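Local coordinates for extracellular solute-binding protein, family 1 (Bifidobacterium longum subsp. infantis ATCC 15697, PDB 3QUF) that probably binds an extracellular solute, most likely a sugar or oligosaccharide, and hands it to a membrane ABC transporter for uptake, at residues 88-91 and 92-95; 122-126 and 127-131; 194-197 and 198-202; 214-218 and 219-223; 375-378 and 379-383. All coordinates share one frame; numbering follows the deposited sequence.

Interaction 1: residues 88-91 and 92-95. With ACY (acetic acid), chain E.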
# COMPACT_ATOMS: atom_id res chain seq x y z
N ASN A 88 -14.98 2.94 8.06
CA ASN A 88 -13.88 2.62 7.16
C ASN A 88 -13.72 1.15 6.88
O ASN A 88 -13.85 0.32 7.77
CB ASN A 88 -12.57 3.17 7.75
CG ASN A 88 -12.49 4.67 7.75
OD1 ASN A 88 -12.46 5.32 8.79
ND2 ASN A 88 -12.50 5.29 6.52
N LEU A 89 -13.43 0.85 5.61
CA LEU A 89 -13.01 -0.45 5.17
C LEU A 89 -11.50 -0.42 5.12
O LEU A 89 -10.90 0.32 4.35
CB LEU A 89 -13.58 -0.77 3.80
CG LEU A 89 -15.11 -0.80 3.70
CD1 LEU A 89 -15.54 -1.06 2.27
CD2 LEU A 89 -15.73 -1.82 4.62
N THR A 90 -10.89 -1.18 6.00
CA THR A 90 -9.45 -1.21 6.12
C THR A 90 -8.92 -2.46 5.45
O THR A 90 -9.68 -3.34 5.04
CB THR A 90 -9.01 -1.21 7.55
OG1 THR A 90 -9.21 -2.50 8.18
CG2 THR A 90 -9.76 -0.11 8.36
N MSE A 91 -7.58 -2.59 5.36
CA MSE A 91 -7.03 -3.79 4.74
C MSE A 91 -7.29 -5.04 5.56
O MSE A 91 -7.29 -6.18 5.02
CB MSE A 91 -5.52 -3.60 4.46
CG MSE A 91 -5.22 -2.42 3.51
SE MSE A 91 -6.08 -2.53 1.75
CE MSE A 91 -7.64 -1.32 2.03
N ASP A 92 -7.60 -4.88 6.84
CA ASP A 92 -7.88 -6.02 7.68
C ASP A 92 -9.36 -6.41 7.78
O ASP A 92 -9.66 -7.53 8.20
CB ASP A 92 -7.37 -5.78 9.10
CG ASP A 92 -5.86 -5.74 9.19
OD1 ASP A 92 -5.19 -6.47 8.42
OD2 ASP A 92 -5.36 -4.95 10.01
N ASN A 93 -10.30 -5.51 7.47
CA ASN A 93 -11.71 -5.86 7.60
C ASN A 93 -12.51 -5.73 6.30
O ASN A 93 -13.72 -5.98 6.31
CB ASN A 93 -12.38 -5.04 8.73
CG ASN A 93 -12.70 -3.59 8.29
OD1 ASN A 93 -12.32 -3.20 7.21
ND2 ASN A 93 -13.41 -2.84 9.10
N ARG A 94 -11.86 -5.36 5.19
CA ARG A 94 -12.65 -4.94 4.01
C ARG A 94 -13.58 -6.05 3.52
O ARG A 94 -14.78 -5.79 3.28
CB ARG A 94 -11.78 -4.42 2.87
CG ARG A 94 -10.74 -5.39 2.38
CD ARG A 94 -9.72 -4.70 1.46
NE ARG A 94 -8.87 -5.72 0.89
CZ ARG A 94 -9.18 -6.49 -0.16
NH1 ARG A 94 -10.33 -6.38 -0.82
NH2 ARG A 94 -8.36 -7.48 -0.52
N THR A 95 -13.09 -7.28 3.40
CA THR A 95 -13.94 -8.36 2.88
C THR A 95 -14.95 -8.86 3.92
O THR A 95 -16.11 -9.10 3.58
CB THR A 95 -13.11 -9.46 2.26
OG1 THR A 95 -12.26 -9.99 3.25
CG2 THR A 95 -12.31 -8.93 1.10
C ACY E . -10.52 -9.13 5.56
O ACY E . -10.11 -10.18 6.14
OXT ACY E . -11.63 -8.62 5.81
CH3 ACY E . -9.60 -8.56 4.51
O HOH W 1 -6.67 -6.79 2.47

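Interaction 2: residues 122-126 and 127-131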
# COMPACT_ATOMS: atom_id res chain seq x y z
N LEU A 122 -10.29 -3.16 -4.51
CA LEU A 122 -10.22 -3.65 -3.13
C LEU A 122 -11.53 -3.36 -2.35
O LEU A 122 -11.70 -3.86 -1.22
CB LEU A 122 -9.05 -3.03 -2.38
CG LEU A 122 -7.64 -3.37 -2.90
CD1 LEU A 122 -6.58 -2.64 -2.08
CD2 LEU A 122 -7.41 -4.92 -2.86
N PHE A 123 -12.41 -2.56 -2.92
CA PHE A 123 -13.64 -2.17 -2.23
C PHE A 123 -14.87 -2.59 -3.05
O PHE A 123 -15.94 -1.94 -2.99
CB PHE A 123 -13.62 -0.67 -1.97
CG PHE A 123 -12.38 -0.22 -1.26
CD1 PHE A 123 -12.26 -0.44 0.09
CD2 PHE A 123 -11.32 0.35 -1.95
CE1 PHE A 123 -11.10 -0.05 0.79
CE2 PHE A 123 -10.15 0.70 -1.28
CZ PHE A 123 -10.04 0.53 0.08
N GLN A 124 -14.70 -3.66 -3.79
CA GLN A 124 -15.75 -4.24 -4.61
C GLN A 124 -16.05 -5.69 -4.26
O GLN A 124 -15.17 -6.47 -3.85
CB GLN A 124 -15.43 -4.12 -6.11
CG GLN A 124 -15.66 -2.72 -6.64
CD GLN A 124 -15.06 -2.48 -8.01
OE1 GLN A 124 -14.25 -3.26 -8.49
NE2 GLN A 124 -15.46 -1.40 -8.62
N GLN A 125 -17.31 -6.07 -4.44
CA GLN A 125 -17.78 -7.44 -4.22
C GLN A 125 -18.91 -7.66 -5.18
O GLN A 125 -19.80 -6.81 -5.30
CB GLN A 125 -18.27 -7.62 -2.79
CG GLN A 125 -18.81 -8.99 -2.39
CD GLN A 125 -19.21 -8.94 -0.94
OE1 GLN A 125 -18.36 -9.09 -0.09
NE2 GLN A 125 -20.47 -8.58 -0.66
N ASP A 126 -18.87 -8.79 -5.90
CA ASP A 126 -19.94 -9.13 -6.83
C ASP A 126 -20.17 -8.01 -7.85
O ASP A 126 -21.31 -7.83 -8.32
CB ASP A 126 -21.26 -9.45 -6.14
CG ASP A 126 -21.15 -10.58 -5.08
OD1 ASP A 126 -20.23 -11.43 -5.18
OD2 ASP A 126 -21.99 -10.57 -4.15
N GLY A 127 -19.09 -7.32 -8.17
CA GLY A 127 -19.07 -6.26 -9.18
C GLY A 127 -19.60 -4.91 -8.71
O GLY A 127 -19.72 -3.96 -9.51
N LYS A 128 -20.02 -4.82 -7.45
CA LYS A 128 -20.58 -3.60 -6.89
C LYS A 128 -19.52 -2.93 -5.98
O LYS A 128 -18.71 -3.59 -5.34
CB LYS A 128 -21.84 -3.93 -6.10
CG LYS A 128 -22.97 -4.44 -6.97
CD LYS A 128 -24.17 -4.96 -6.12
CE LYS A 128 -25.45 -5.08 -6.98
NZ LYS A 128 -26.69 -5.62 -6.27
N THR A 129 -19.53 -1.61 -5.99
CA THR A 129 -18.64 -0.81 -5.17
C THR A 129 -19.27 -0.51 -3.81
O THR A 129 -20.37 0.01 -3.75
CB THR A 129 -18.29 0.50 -5.91
OG1 THR A 129 -17.67 0.17 -7.16
CG2 THR A 129 -17.28 1.31 -5.11
N TYR A 130 -18.50 -0.80 -2.76
CA TYR A 130 -18.94 -0.64 -1.37
C TYR A 130 -18.10 0.32 -0.58
O TYR A 130 -18.41 0.58 0.59
CB TYR A 130 -18.95 -2.00 -0.67
CG TYR A 130 -20.02 -2.90 -1.21
CD1 TYR A 130 -21.37 -2.74 -0.83
CD2 TYR A 130 -19.70 -3.91 -2.10
CE1 TYR A 130 -22.36 -3.57 -1.33
CE2 TYR A 130 -20.69 -4.76 -2.61
CZ TYR A 130 -22.02 -4.56 -2.23
OH TYR A 130 -23.01 -5.38 -2.74
N GLY A 131 -17.05 0.88 -1.17
CA GLY A 131 -16.19 1.84 -0.44
C GLY A 131 -15.43 2.70 -1.41
O GLY A 131 -15.25 2.33 -2.61
O HOH W 2 -22.50 -8.31 -2.67

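Interaction 3: residues 194-197 and 198-202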
# COMPACT_ATOMS: atom_id res chain seq x y z
N LEU A 194 7.07 -8.66 -8.04
CA LEU A 194 5.79 -9.29 -8.29
C LEU A 194 4.87 -8.37 -9.10
O LEU A 194 4.23 -8.84 -10.08
CB LEU A 194 5.13 -9.68 -6.96
CG LEU A 194 3.78 -10.34 -7.07
CD1 LEU A 194 3.86 -11.73 -7.73
CD2 LEU A 194 3.06 -10.40 -5.66
N ALA A 195 4.84 -7.09 -8.73
CA ALA A 195 3.96 -6.12 -9.36
C ALA A 195 4.36 -6.03 -10.84
O ALA A 195 3.50 -6.03 -11.72
CB ALA A 195 4.06 -4.76 -8.69
N SER A 196 5.65 -6.02 -11.10
CA SER A 196 6.15 -5.98 -12.48
C SER A 196 5.83 -7.24 -13.24
O SER A 196 5.42 -7.18 -14.40
CB SER A 196 7.64 -5.74 -12.46
OG SER A 196 8.25 -5.80 -13.76
N TYR A 197 6.04 -8.39 -12.62
CA TYR A 197 5.66 -9.67 -13.22
C TYR A 197 4.27 -9.65 -13.77
O TYR A 197 4.04 -10.12 -14.89
CB TYR A 197 5.83 -10.83 -12.20
CG TYR A 197 5.21 -12.14 -12.60
CD1 TYR A 197 5.91 -13.05 -13.39
CD2 TYR A 197 3.95 -12.49 -12.16
CE1 TYR A 197 5.36 -14.24 -13.74
CE2 TYR A 197 3.39 -13.73 -12.51
CZ TYR A 197 4.12 -14.58 -13.31
OH TYR A 197 3.56 -15.79 -13.67
N TYR A 198 3.33 -9.10 -13.01
CA TYR A 198 1.96 -8.99 -13.43
C TYR A 198 1.72 -7.84 -14.39
O TYR A 198 1.00 -7.99 -15.40
CB TYR A 198 1.08 -8.81 -12.19
CG TYR A 198 0.88 -10.01 -11.30
CD1 TYR A 198 0.48 -11.25 -11.83
CD2 TYR A 198 1.00 -9.89 -9.93
CE1 TYR A 198 0.20 -12.32 -11.01
CE2 TYR A 198 0.72 -10.98 -9.10
CZ TYR A 198 0.29 -12.17 -9.64
OH TYR A 198 -0.02 -13.25 -8.81
N GLY A 199 2.31 -6.68 -14.10
CA GLY A 199 2.05 -5.47 -14.86
C GLY A 199 2.57 -5.62 -16.28
O GLY A 199 1.96 -5.10 -17.23
N GLU A 200 3.67 -6.34 -16.44
CA GLU A 200 4.25 -6.57 -17.77
C GLU A 200 3.33 -7.39 -18.65
O GLU A 200 3.44 -7.30 -19.88
CB GLU A 200 5.63 -7.24 -17.66
CG GLU A 200 6.74 -6.32 -17.08
CD GLU A 200 8.06 -7.00 -16.92
OE1 GLU A 200 8.13 -8.24 -17.16
OE2 GLU A 200 9.06 -6.31 -16.63
N GLN A 201 2.45 -8.18 -18.03
CA GLN A 201 1.42 -8.92 -18.74
C GLN A 201 0.17 -8.11 -19.04
O GLN A 201 -0.79 -8.67 -19.56
CB GLN A 201 0.98 -10.11 -17.92
CG GLN A 201 2.08 -11.05 -17.53
CD GLN A 201 1.54 -12.17 -16.67
OE1 GLN A 201 0.69 -12.96 -17.12
NE2 GLN A 201 2.03 -12.27 -15.47
N GLY A 202 0.13 -6.84 -18.65
CA GLY A 202 -1.04 -5.98 -18.88
C GLY A 202 -2.02 -5.90 -17.71
O GLY A 202 -3.09 -5.25 -17.80

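Interaction 4: residues 214-218 and 219-223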
# COMPACT_ATOMS: atom_id res chain seq x y z
N GLY A 214 -9.25 -18.10 -7.58
CA GLY A 214 -9.03 -19.53 -7.74
C GLY A 214 -8.62 -19.94 -9.15
O GLY A 214 -8.47 -21.14 -9.43
N LYS A 215 -8.43 -18.96 -10.02
CA LYS A 215 -8.03 -19.23 -11.42
C LYS A 215 -6.53 -19.53 -11.54
O LYS A 215 -6.07 -20.07 -12.57
CB LYS A 215 -8.38 -18.03 -12.32
CG LYS A 215 -9.87 -17.61 -12.32
CD LYS A 215 -10.65 -18.41 -13.31
CE LYS A 215 -12.12 -18.11 -13.25
NZ LYS A 215 -12.80 -18.94 -14.27
N SER A 216 -5.76 -19.19 -10.51
CA SER A 216 -4.35 -19.51 -10.47
C SER A 216 -3.94 -19.81 -9.02
O SER A 216 -4.79 -19.84 -8.11
CB SER A 216 -3.51 -18.35 -11.03
OG SER A 216 -2.19 -18.80 -11.28
N THR A 217 -2.65 -20.01 -8.83
CA THR A 217 -2.09 -20.40 -7.55
C THR A 217 -0.78 -19.67 -7.30
O THR A 217 -0.18 -19.15 -8.21
CB THR A 217 -1.81 -21.92 -7.49
OG1 THR A 217 -0.79 -22.27 -8.45
CG2 THR A 217 -3.12 -22.72 -7.71
N PHE A 218 -0.35 -19.65 -6.05
CA PHE A 218 0.99 -19.15 -5.73
C PHE A 218 2.07 -19.98 -6.44
O PHE A 218 3.07 -19.45 -6.92
CB PHE A 218 1.22 -19.14 -4.21
CG PHE A 218 0.34 -18.18 -3.47
CD1 PHE A 218 0.64 -16.83 -3.43
CD2 PHE A 218 -0.80 -18.62 -2.80
CE1 PHE A 218 -0.17 -15.96 -2.79
CE2 PHE A 218 -1.63 -17.74 -2.16
CZ PHE A 218 -1.30 -16.39 -2.12
N THR A 219 1.88 -21.30 -6.52
CA THR A 219 2.82 -22.13 -7.24
C THR A 219 2.97 -21.72 -8.69
O THR A 219 4.08 -21.71 -9.21
CB THR A 219 2.43 -23.61 -7.14
OG1 THR A 219 2.49 -23.97 -5.76
CG2 THR A 219 3.39 -24.50 -7.95
N LYS A 220 1.87 -21.37 -9.34
CA LYS A 220 1.96 -20.93 -10.75
C LYS A 220 2.63 -19.56 -10.88
O LYS A 220 3.53 -19.37 -11.71
CB LYS A 220 0.59 -20.91 -11.43
CG LYS A 220 0.01 -22.31 -11.76
CD LYS A 220 -1.43 -22.18 -12.33
CE LYS A 220 -2.34 -23.42 -12.07
NZ LYS A 220 -3.81 -23.05 -11.83
N ASP A 221 2.17 -18.61 -10.07
CA ASP A 221 2.53 -17.19 -10.33
C ASP A 221 3.59 -16.60 -9.45
O ASP A 221 4.33 -15.72 -9.90
CB ASP A 221 1.28 -16.33 -10.32
CG ASP A 221 0.50 -16.42 -11.62
OD1 ASP A 221 1.12 -16.47 -12.73
OD2 ASP A 221 -0.73 -16.47 -11.50
N TRP A 222 3.68 -17.01 -8.19
CA TRP A 222 4.70 -16.46 -7.33
C TRP A 222 6.03 -17.19 -7.49
O TRP A 222 7.06 -16.58 -7.27
CB TRP A 222 4.29 -16.46 -5.86
CG TRP A 222 3.31 -15.35 -5.49
CD1 TRP A 222 2.30 -14.84 -6.26
CD2 TRP A 222 3.27 -14.61 -4.26
NE1 TRP A 222 1.63 -13.86 -5.57
CE2 TRP A 222 2.20 -13.71 -4.33
CE3 TRP A 222 4.02 -14.65 -3.09
CZ2 TRP A 222 1.87 -12.83 -3.29
CZ3 TRP A 222 3.69 -13.78 -2.03
CH2 TRP A 222 2.62 -12.88 -2.16
N THR A 223 6.00 -18.47 -7.87
CA THR A 223 7.26 -19.23 -8.05
C THR A 223 8.29 -18.52 -8.90
O THR A 223 9.43 -18.37 -8.47
CB THR A 223 7.04 -20.65 -8.58
OG1 THR A 223 6.19 -21.34 -7.67
CG2 THR A 223 8.36 -21.37 -8.70
O HOH W 3 -3.68 -20.77 -13.89

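Interaction 5: residues 375-378 and 379-383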
# COMPACT_ATOMS: atom_id res chain seq x y z
N SER A 375 -7.85 -13.54 5.83
CA SER A 375 -6.85 -13.76 6.92
C SER A 375 -5.48 -13.11 6.64
O SER A 375 -4.47 -13.80 6.47
CB SER A 375 -6.68 -15.25 7.20
OG SER A 375 -7.90 -15.92 7.54
N PRO A 376 -5.47 -11.79 6.50
CA PRO A 376 -4.26 -11.13 6.07
C PRO A 376 -3.11 -11.29 7.06
O PRO A 376 -1.96 -11.39 6.65
CB PRO A 376 -4.66 -9.67 5.92
CG PRO A 376 -6.08 -9.57 6.35
CD PRO A 376 -6.64 -10.88 6.48
N THR A 377 -3.42 -11.34 8.35
CA THR A 377 -2.34 -11.57 9.30
C THR A 377 -1.72 -12.95 9.17
O THR A 377 -0.47 -13.07 9.23
CB THR A 377 -2.85 -11.31 10.72
OG1 THR A 377 -3.24 -9.94 10.80
CG2 THR A 377 -1.76 -11.58 11.71
N VAL A 378 -2.55 -13.98 8.96
CA VAL A 378 -2.11 -15.32 8.81
C VAL A 378 -1.20 -15.44 7.58
O VAL A 378 -0.14 -16.07 7.64
CB VAL A 378 -3.26 -16.34 8.71
CG1 VAL A 378 -2.79 -17.73 8.35
CG2 VAL A 378 -4.07 -16.40 10.03
N MSE A 379 -1.64 -14.84 6.48
CA MSE A 379 -0.92 -14.95 5.23
C MSE A 379 0.38 -14.13 5.23
O MSE A 379 1.40 -14.61 4.75
CB MSE A 379 -1.80 -14.55 4.06
CG MSE A 379 -2.84 -15.55 3.71
SE MSE A 379 -2.28 -17.37 3.40
CE MSE A 379 -1.02 -17.16 1.97
N SER A 380 0.36 -12.96 5.82
CA SER A 380 1.59 -12.16 5.93
C SER A 380 2.62 -12.91 6.77
O SER A 380 3.78 -12.94 6.41
CB SER A 380 1.32 -10.77 6.48
OG SER A 380 0.78 -9.91 5.48
N THR A 381 2.19 -13.49 7.88
CA THR A 381 3.09 -14.25 8.73
C THR A 381 3.75 -15.39 7.96
O THR A 381 4.94 -15.62 8.07
CB THR A 381 2.33 -14.84 9.95
OG1 THR A 381 1.85 -13.75 10.74
CG2 THR A 381 3.23 -15.75 10.77
N GLU A 382 2.95 -16.14 7.18
CA GLU A 382 3.51 -17.24 6.40
C GLU A 382 4.48 -16.71 5.33
O GLU A 382 5.57 -17.29 5.12
CB GLU A 382 2.39 -18.07 5.75
CG GLU A 382 2.86 -19.36 5.07
CD GLU A 382 3.57 -20.37 6.00
OE1 GLU A 382 3.43 -20.30 7.24
OE2 GLU A 382 4.26 -21.28 5.47
N GLY A 383 4.12 -15.62 4.68
CA GLY A 383 4.96 -15.05 3.64
C GLY A 383 6.28 -14.53 4.20
O GLY A 383 7.33 -14.70 3.57

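Interaction 1: residues 88-91 and 92-95
Asn93 turns its side-chain amide back to Thr90, just past the end of strand 86-89. Its OD1 takes the backbone N-H of Thr90 at 2.8 Å (N-H...O 159°), the donor tilted 29° from the carbonyl plane. The other arm, ND2, makes a weak, long bond to Asn88 O at 3.5 Å. With CG between its backbone N and carbonyl carbon (chi1 78°), the amide lies back against the end of the strand and can serve both backbone groups. Thr90 answers from the other direction: its OG1 accepts from Asp92 N at 3.2 Å and from Asn93 N at 3.3 Å, which occupies two amides of the turn; Asn93 N also makes a weak bond to Thr90 O. The side chains of Thr90 and Asn93 cross at about a right angle.

Arg94 runs extended past the selenomethionine Met91, with CD 4.0 Å from Met91 CE. Its NE donates to a water at 2.9 Å, in the guanidinium plane, and that water donates to Met91 O. NH1 and NH2 are taken by the carbonyls of Leu122 and Asn371. Thr95 N reaches OXT of a bound acetic acid, probably from the crystallisation liquor, in a weak bond, while Thr95 OG1 is bonded to Pro373 O. Asn93 holds the N-cap position without a side-chain capping bond, and the whole is the strand-to-helix turn of a beta-alpha unit, between strand 86-89 and helix 94-100.

Interaction 2: residues 122-126 and 127-131
Gln124 and Thr129 face each other as the antiparallel non-hydrogen-bonded pair of a two-stranded hairpin, while Gln125 and Lys128 form the hydrogen-bonded pair and close a type I' turn. Among backbone bonds, Gln125 N gives to Lys128 O at 3.0 Å and Lys128 N to Gln125 O at 2.9 Å; Tyr130 N meets Phe123 O at 2.8 Å, 171° at the hydrogen.

The side-chain bond is Gln124 NE2 to Thr129 OG1, 3.1 Å and nearly straight at 170°, the hydroxyl in the amide plane. The Gln124 chain, extended beyond CG, runs obliquely across to the threonine. With an alanine in place of Gln124, Thr129 OG1 would probably lose this donor, and the CG contact beside it would go.

The nonpolar contact is Tyr130 CE2 at 3.8 Å from Gln125 CB; Gln125 N lies at that ring's edge, in plane. A water accepts from Gln125 NE2, donates to Asp126 OD2, and meets Tyr130 OH at 3.0 Å. Gln125 NE2 also reaches Met98 O in helix 94-100.

Gly131 O is buried without a polar partner. Backbone bonds thus set the register, one amide-to-hydroxyl bond joins the strands on the Gln124 face, and a water links three side chains.

Interaction 3: residues 194-197 and 198-202
Near the C-terminal end of helix 188-199, shortly before the Schellman motif at Gly202, two neighbouring tyrosines meet in a T-shaped, edge-to-face pair. The edge of Tyr197 points at the face of Tyr198, with centroids 5.3 Å apart and planes at 63°; Tyr197 CD2 stands 3.7 Å above the Tyr198 plane, toward the rim. Tyr197 carries CG anti to its backbone N (chi1 168°) and Tyr198 has CG anti to its carbonyl carbon, which brings the two rings together although the residues are adjacent.

Leu194 runs alongside Tyr198, one turn earlier, pointing the same way, its CD1 3.5 Å from Tyr198 CE2. Replacing Tyr198 with an alanine would probably leave Leu194 CD1 and the Tyr197 edge without their aromatic partner, and Asp208 without the hydroxyl that bonds to it.

On the backbone, Gly199 N gives to Ala195 O at 2.7 Å and Glu200 N to Ser196 O at 2.8 Å. Ser196 OG is held by Gly292 and Tyr287, and Glu200 by Ser288.

Gln201 NE2 sits 3.6 Å above the Tyr197 ring, toward its rim, and gives a 168° bond to Tyr197 O, 3.0 Å away, approaching from above the carbonyl plane.

Interaction 4: residues 214-218 and 219-223
The indole of Trp222 receives the edge of Phe218 on one face: Phe218 CD1 stands 3.5 Å above the ring, over its centre, and Trp222 CG lies in the plane of the phenyl at its edge. Centroids of the phenyl and the five-membered ring are 4.8 Å apart with planes at 85°, a nearly perpendicular T-shaped stack between residues four apart. Both side chains have CG anti to the carbonyl carbon (Phe218 chi1 -65°) and lie side by side, pointing the same way. Phe190 also meets Trp222, and the indole NE1 bonds to Asp208.

Phe218 opens helix 218-221, whose N-cap is Thr217. The threonine OG1, placed between backbone N and carbonyl carbon, accepts from Lys220 N at 2.9 Å, the capping bond. Thr217 O takes Asp221 N, as in a regular helical turn, and Phe218 O takes two donors: Trp222 N at 2.8 Å and Thr223 N at 3.2 Å. Asp405 adds bonds to Phe218 N and Thr219 OG1, joining this turn to helix 397-408.

A water bridges Lys215 O, before the cap, and Lys220 NZ, in the first turn. Asp221 has its two oxygens engaged differently. OD1 goes to the Tyr197 hydroxyl, whereas OD2 accepts from Ser216 OG at 2.8 Å, the hydroxyl coming from above the carboxylate plane, 55° out of it.

Interaction 5: residues 375-378 and 379-383
Thr381 turns its hydroxyl back along the helix to Thr377 O, where OG1 donates at 2.9 Å; Thr381 N meets the same oxygen at 3.0 Å. The two donors come from opposite faces of the carbonyl plane, tilted by about 30°, so the one acceptor is gripped from both sides. With OG1 anti to the carbonyl carbon (chi1 -64°), the hydroxyl faces the preceding turn and CG2 takes the position anti to the backbone N.

Ser380 lies a residue away round the helix, its CB 3.3 Å from Pro376 O, while its OG is bonded to Trp372 NE1. Met379, a selenomethionine, starts beside Ser375 O, with CB and CG each 3.7 Å from it, then bends at its second and third torsions.

These contacts form the first turns of helix 376-391, with Ser375 at the N-cap position but without a capping bond from its side chain and Pro376 as the first helical residue. Ser375 O receives Met379 N, and Pro376 O receives Ser380 N at 2.9 Å.

The Met379 side chain is buried against Leu404 and Lys407 of helix 397-408 and against Trp372. Glu382 has CB 3.7 Å from Val378 O, and Glu382 N donates to that oxygen at 3.1 Å.

In the fold
From the N terminus the five contacts follow in series; each is a local turn closed within its own continuous stretch, and none nests in or crosses another. Interaction 1 closes the turn from strand 86-89 into helix 94-100, and interaction 2 the hairpin of 124-125 and 128-129; they touch through Met91 and Phe123. Interaction 3 lies near the C-terminal end of helix 188-199, and interaction 4 starts helix 218-221; Leu194 packs on Trp222 between them. In interaction 5, near the C terminus, the start of helix 376-391 reaches both the strand-to-helix turn after strand 86-89, through Pro376, and the start of helix 218-221, where Met379 meets Phe218.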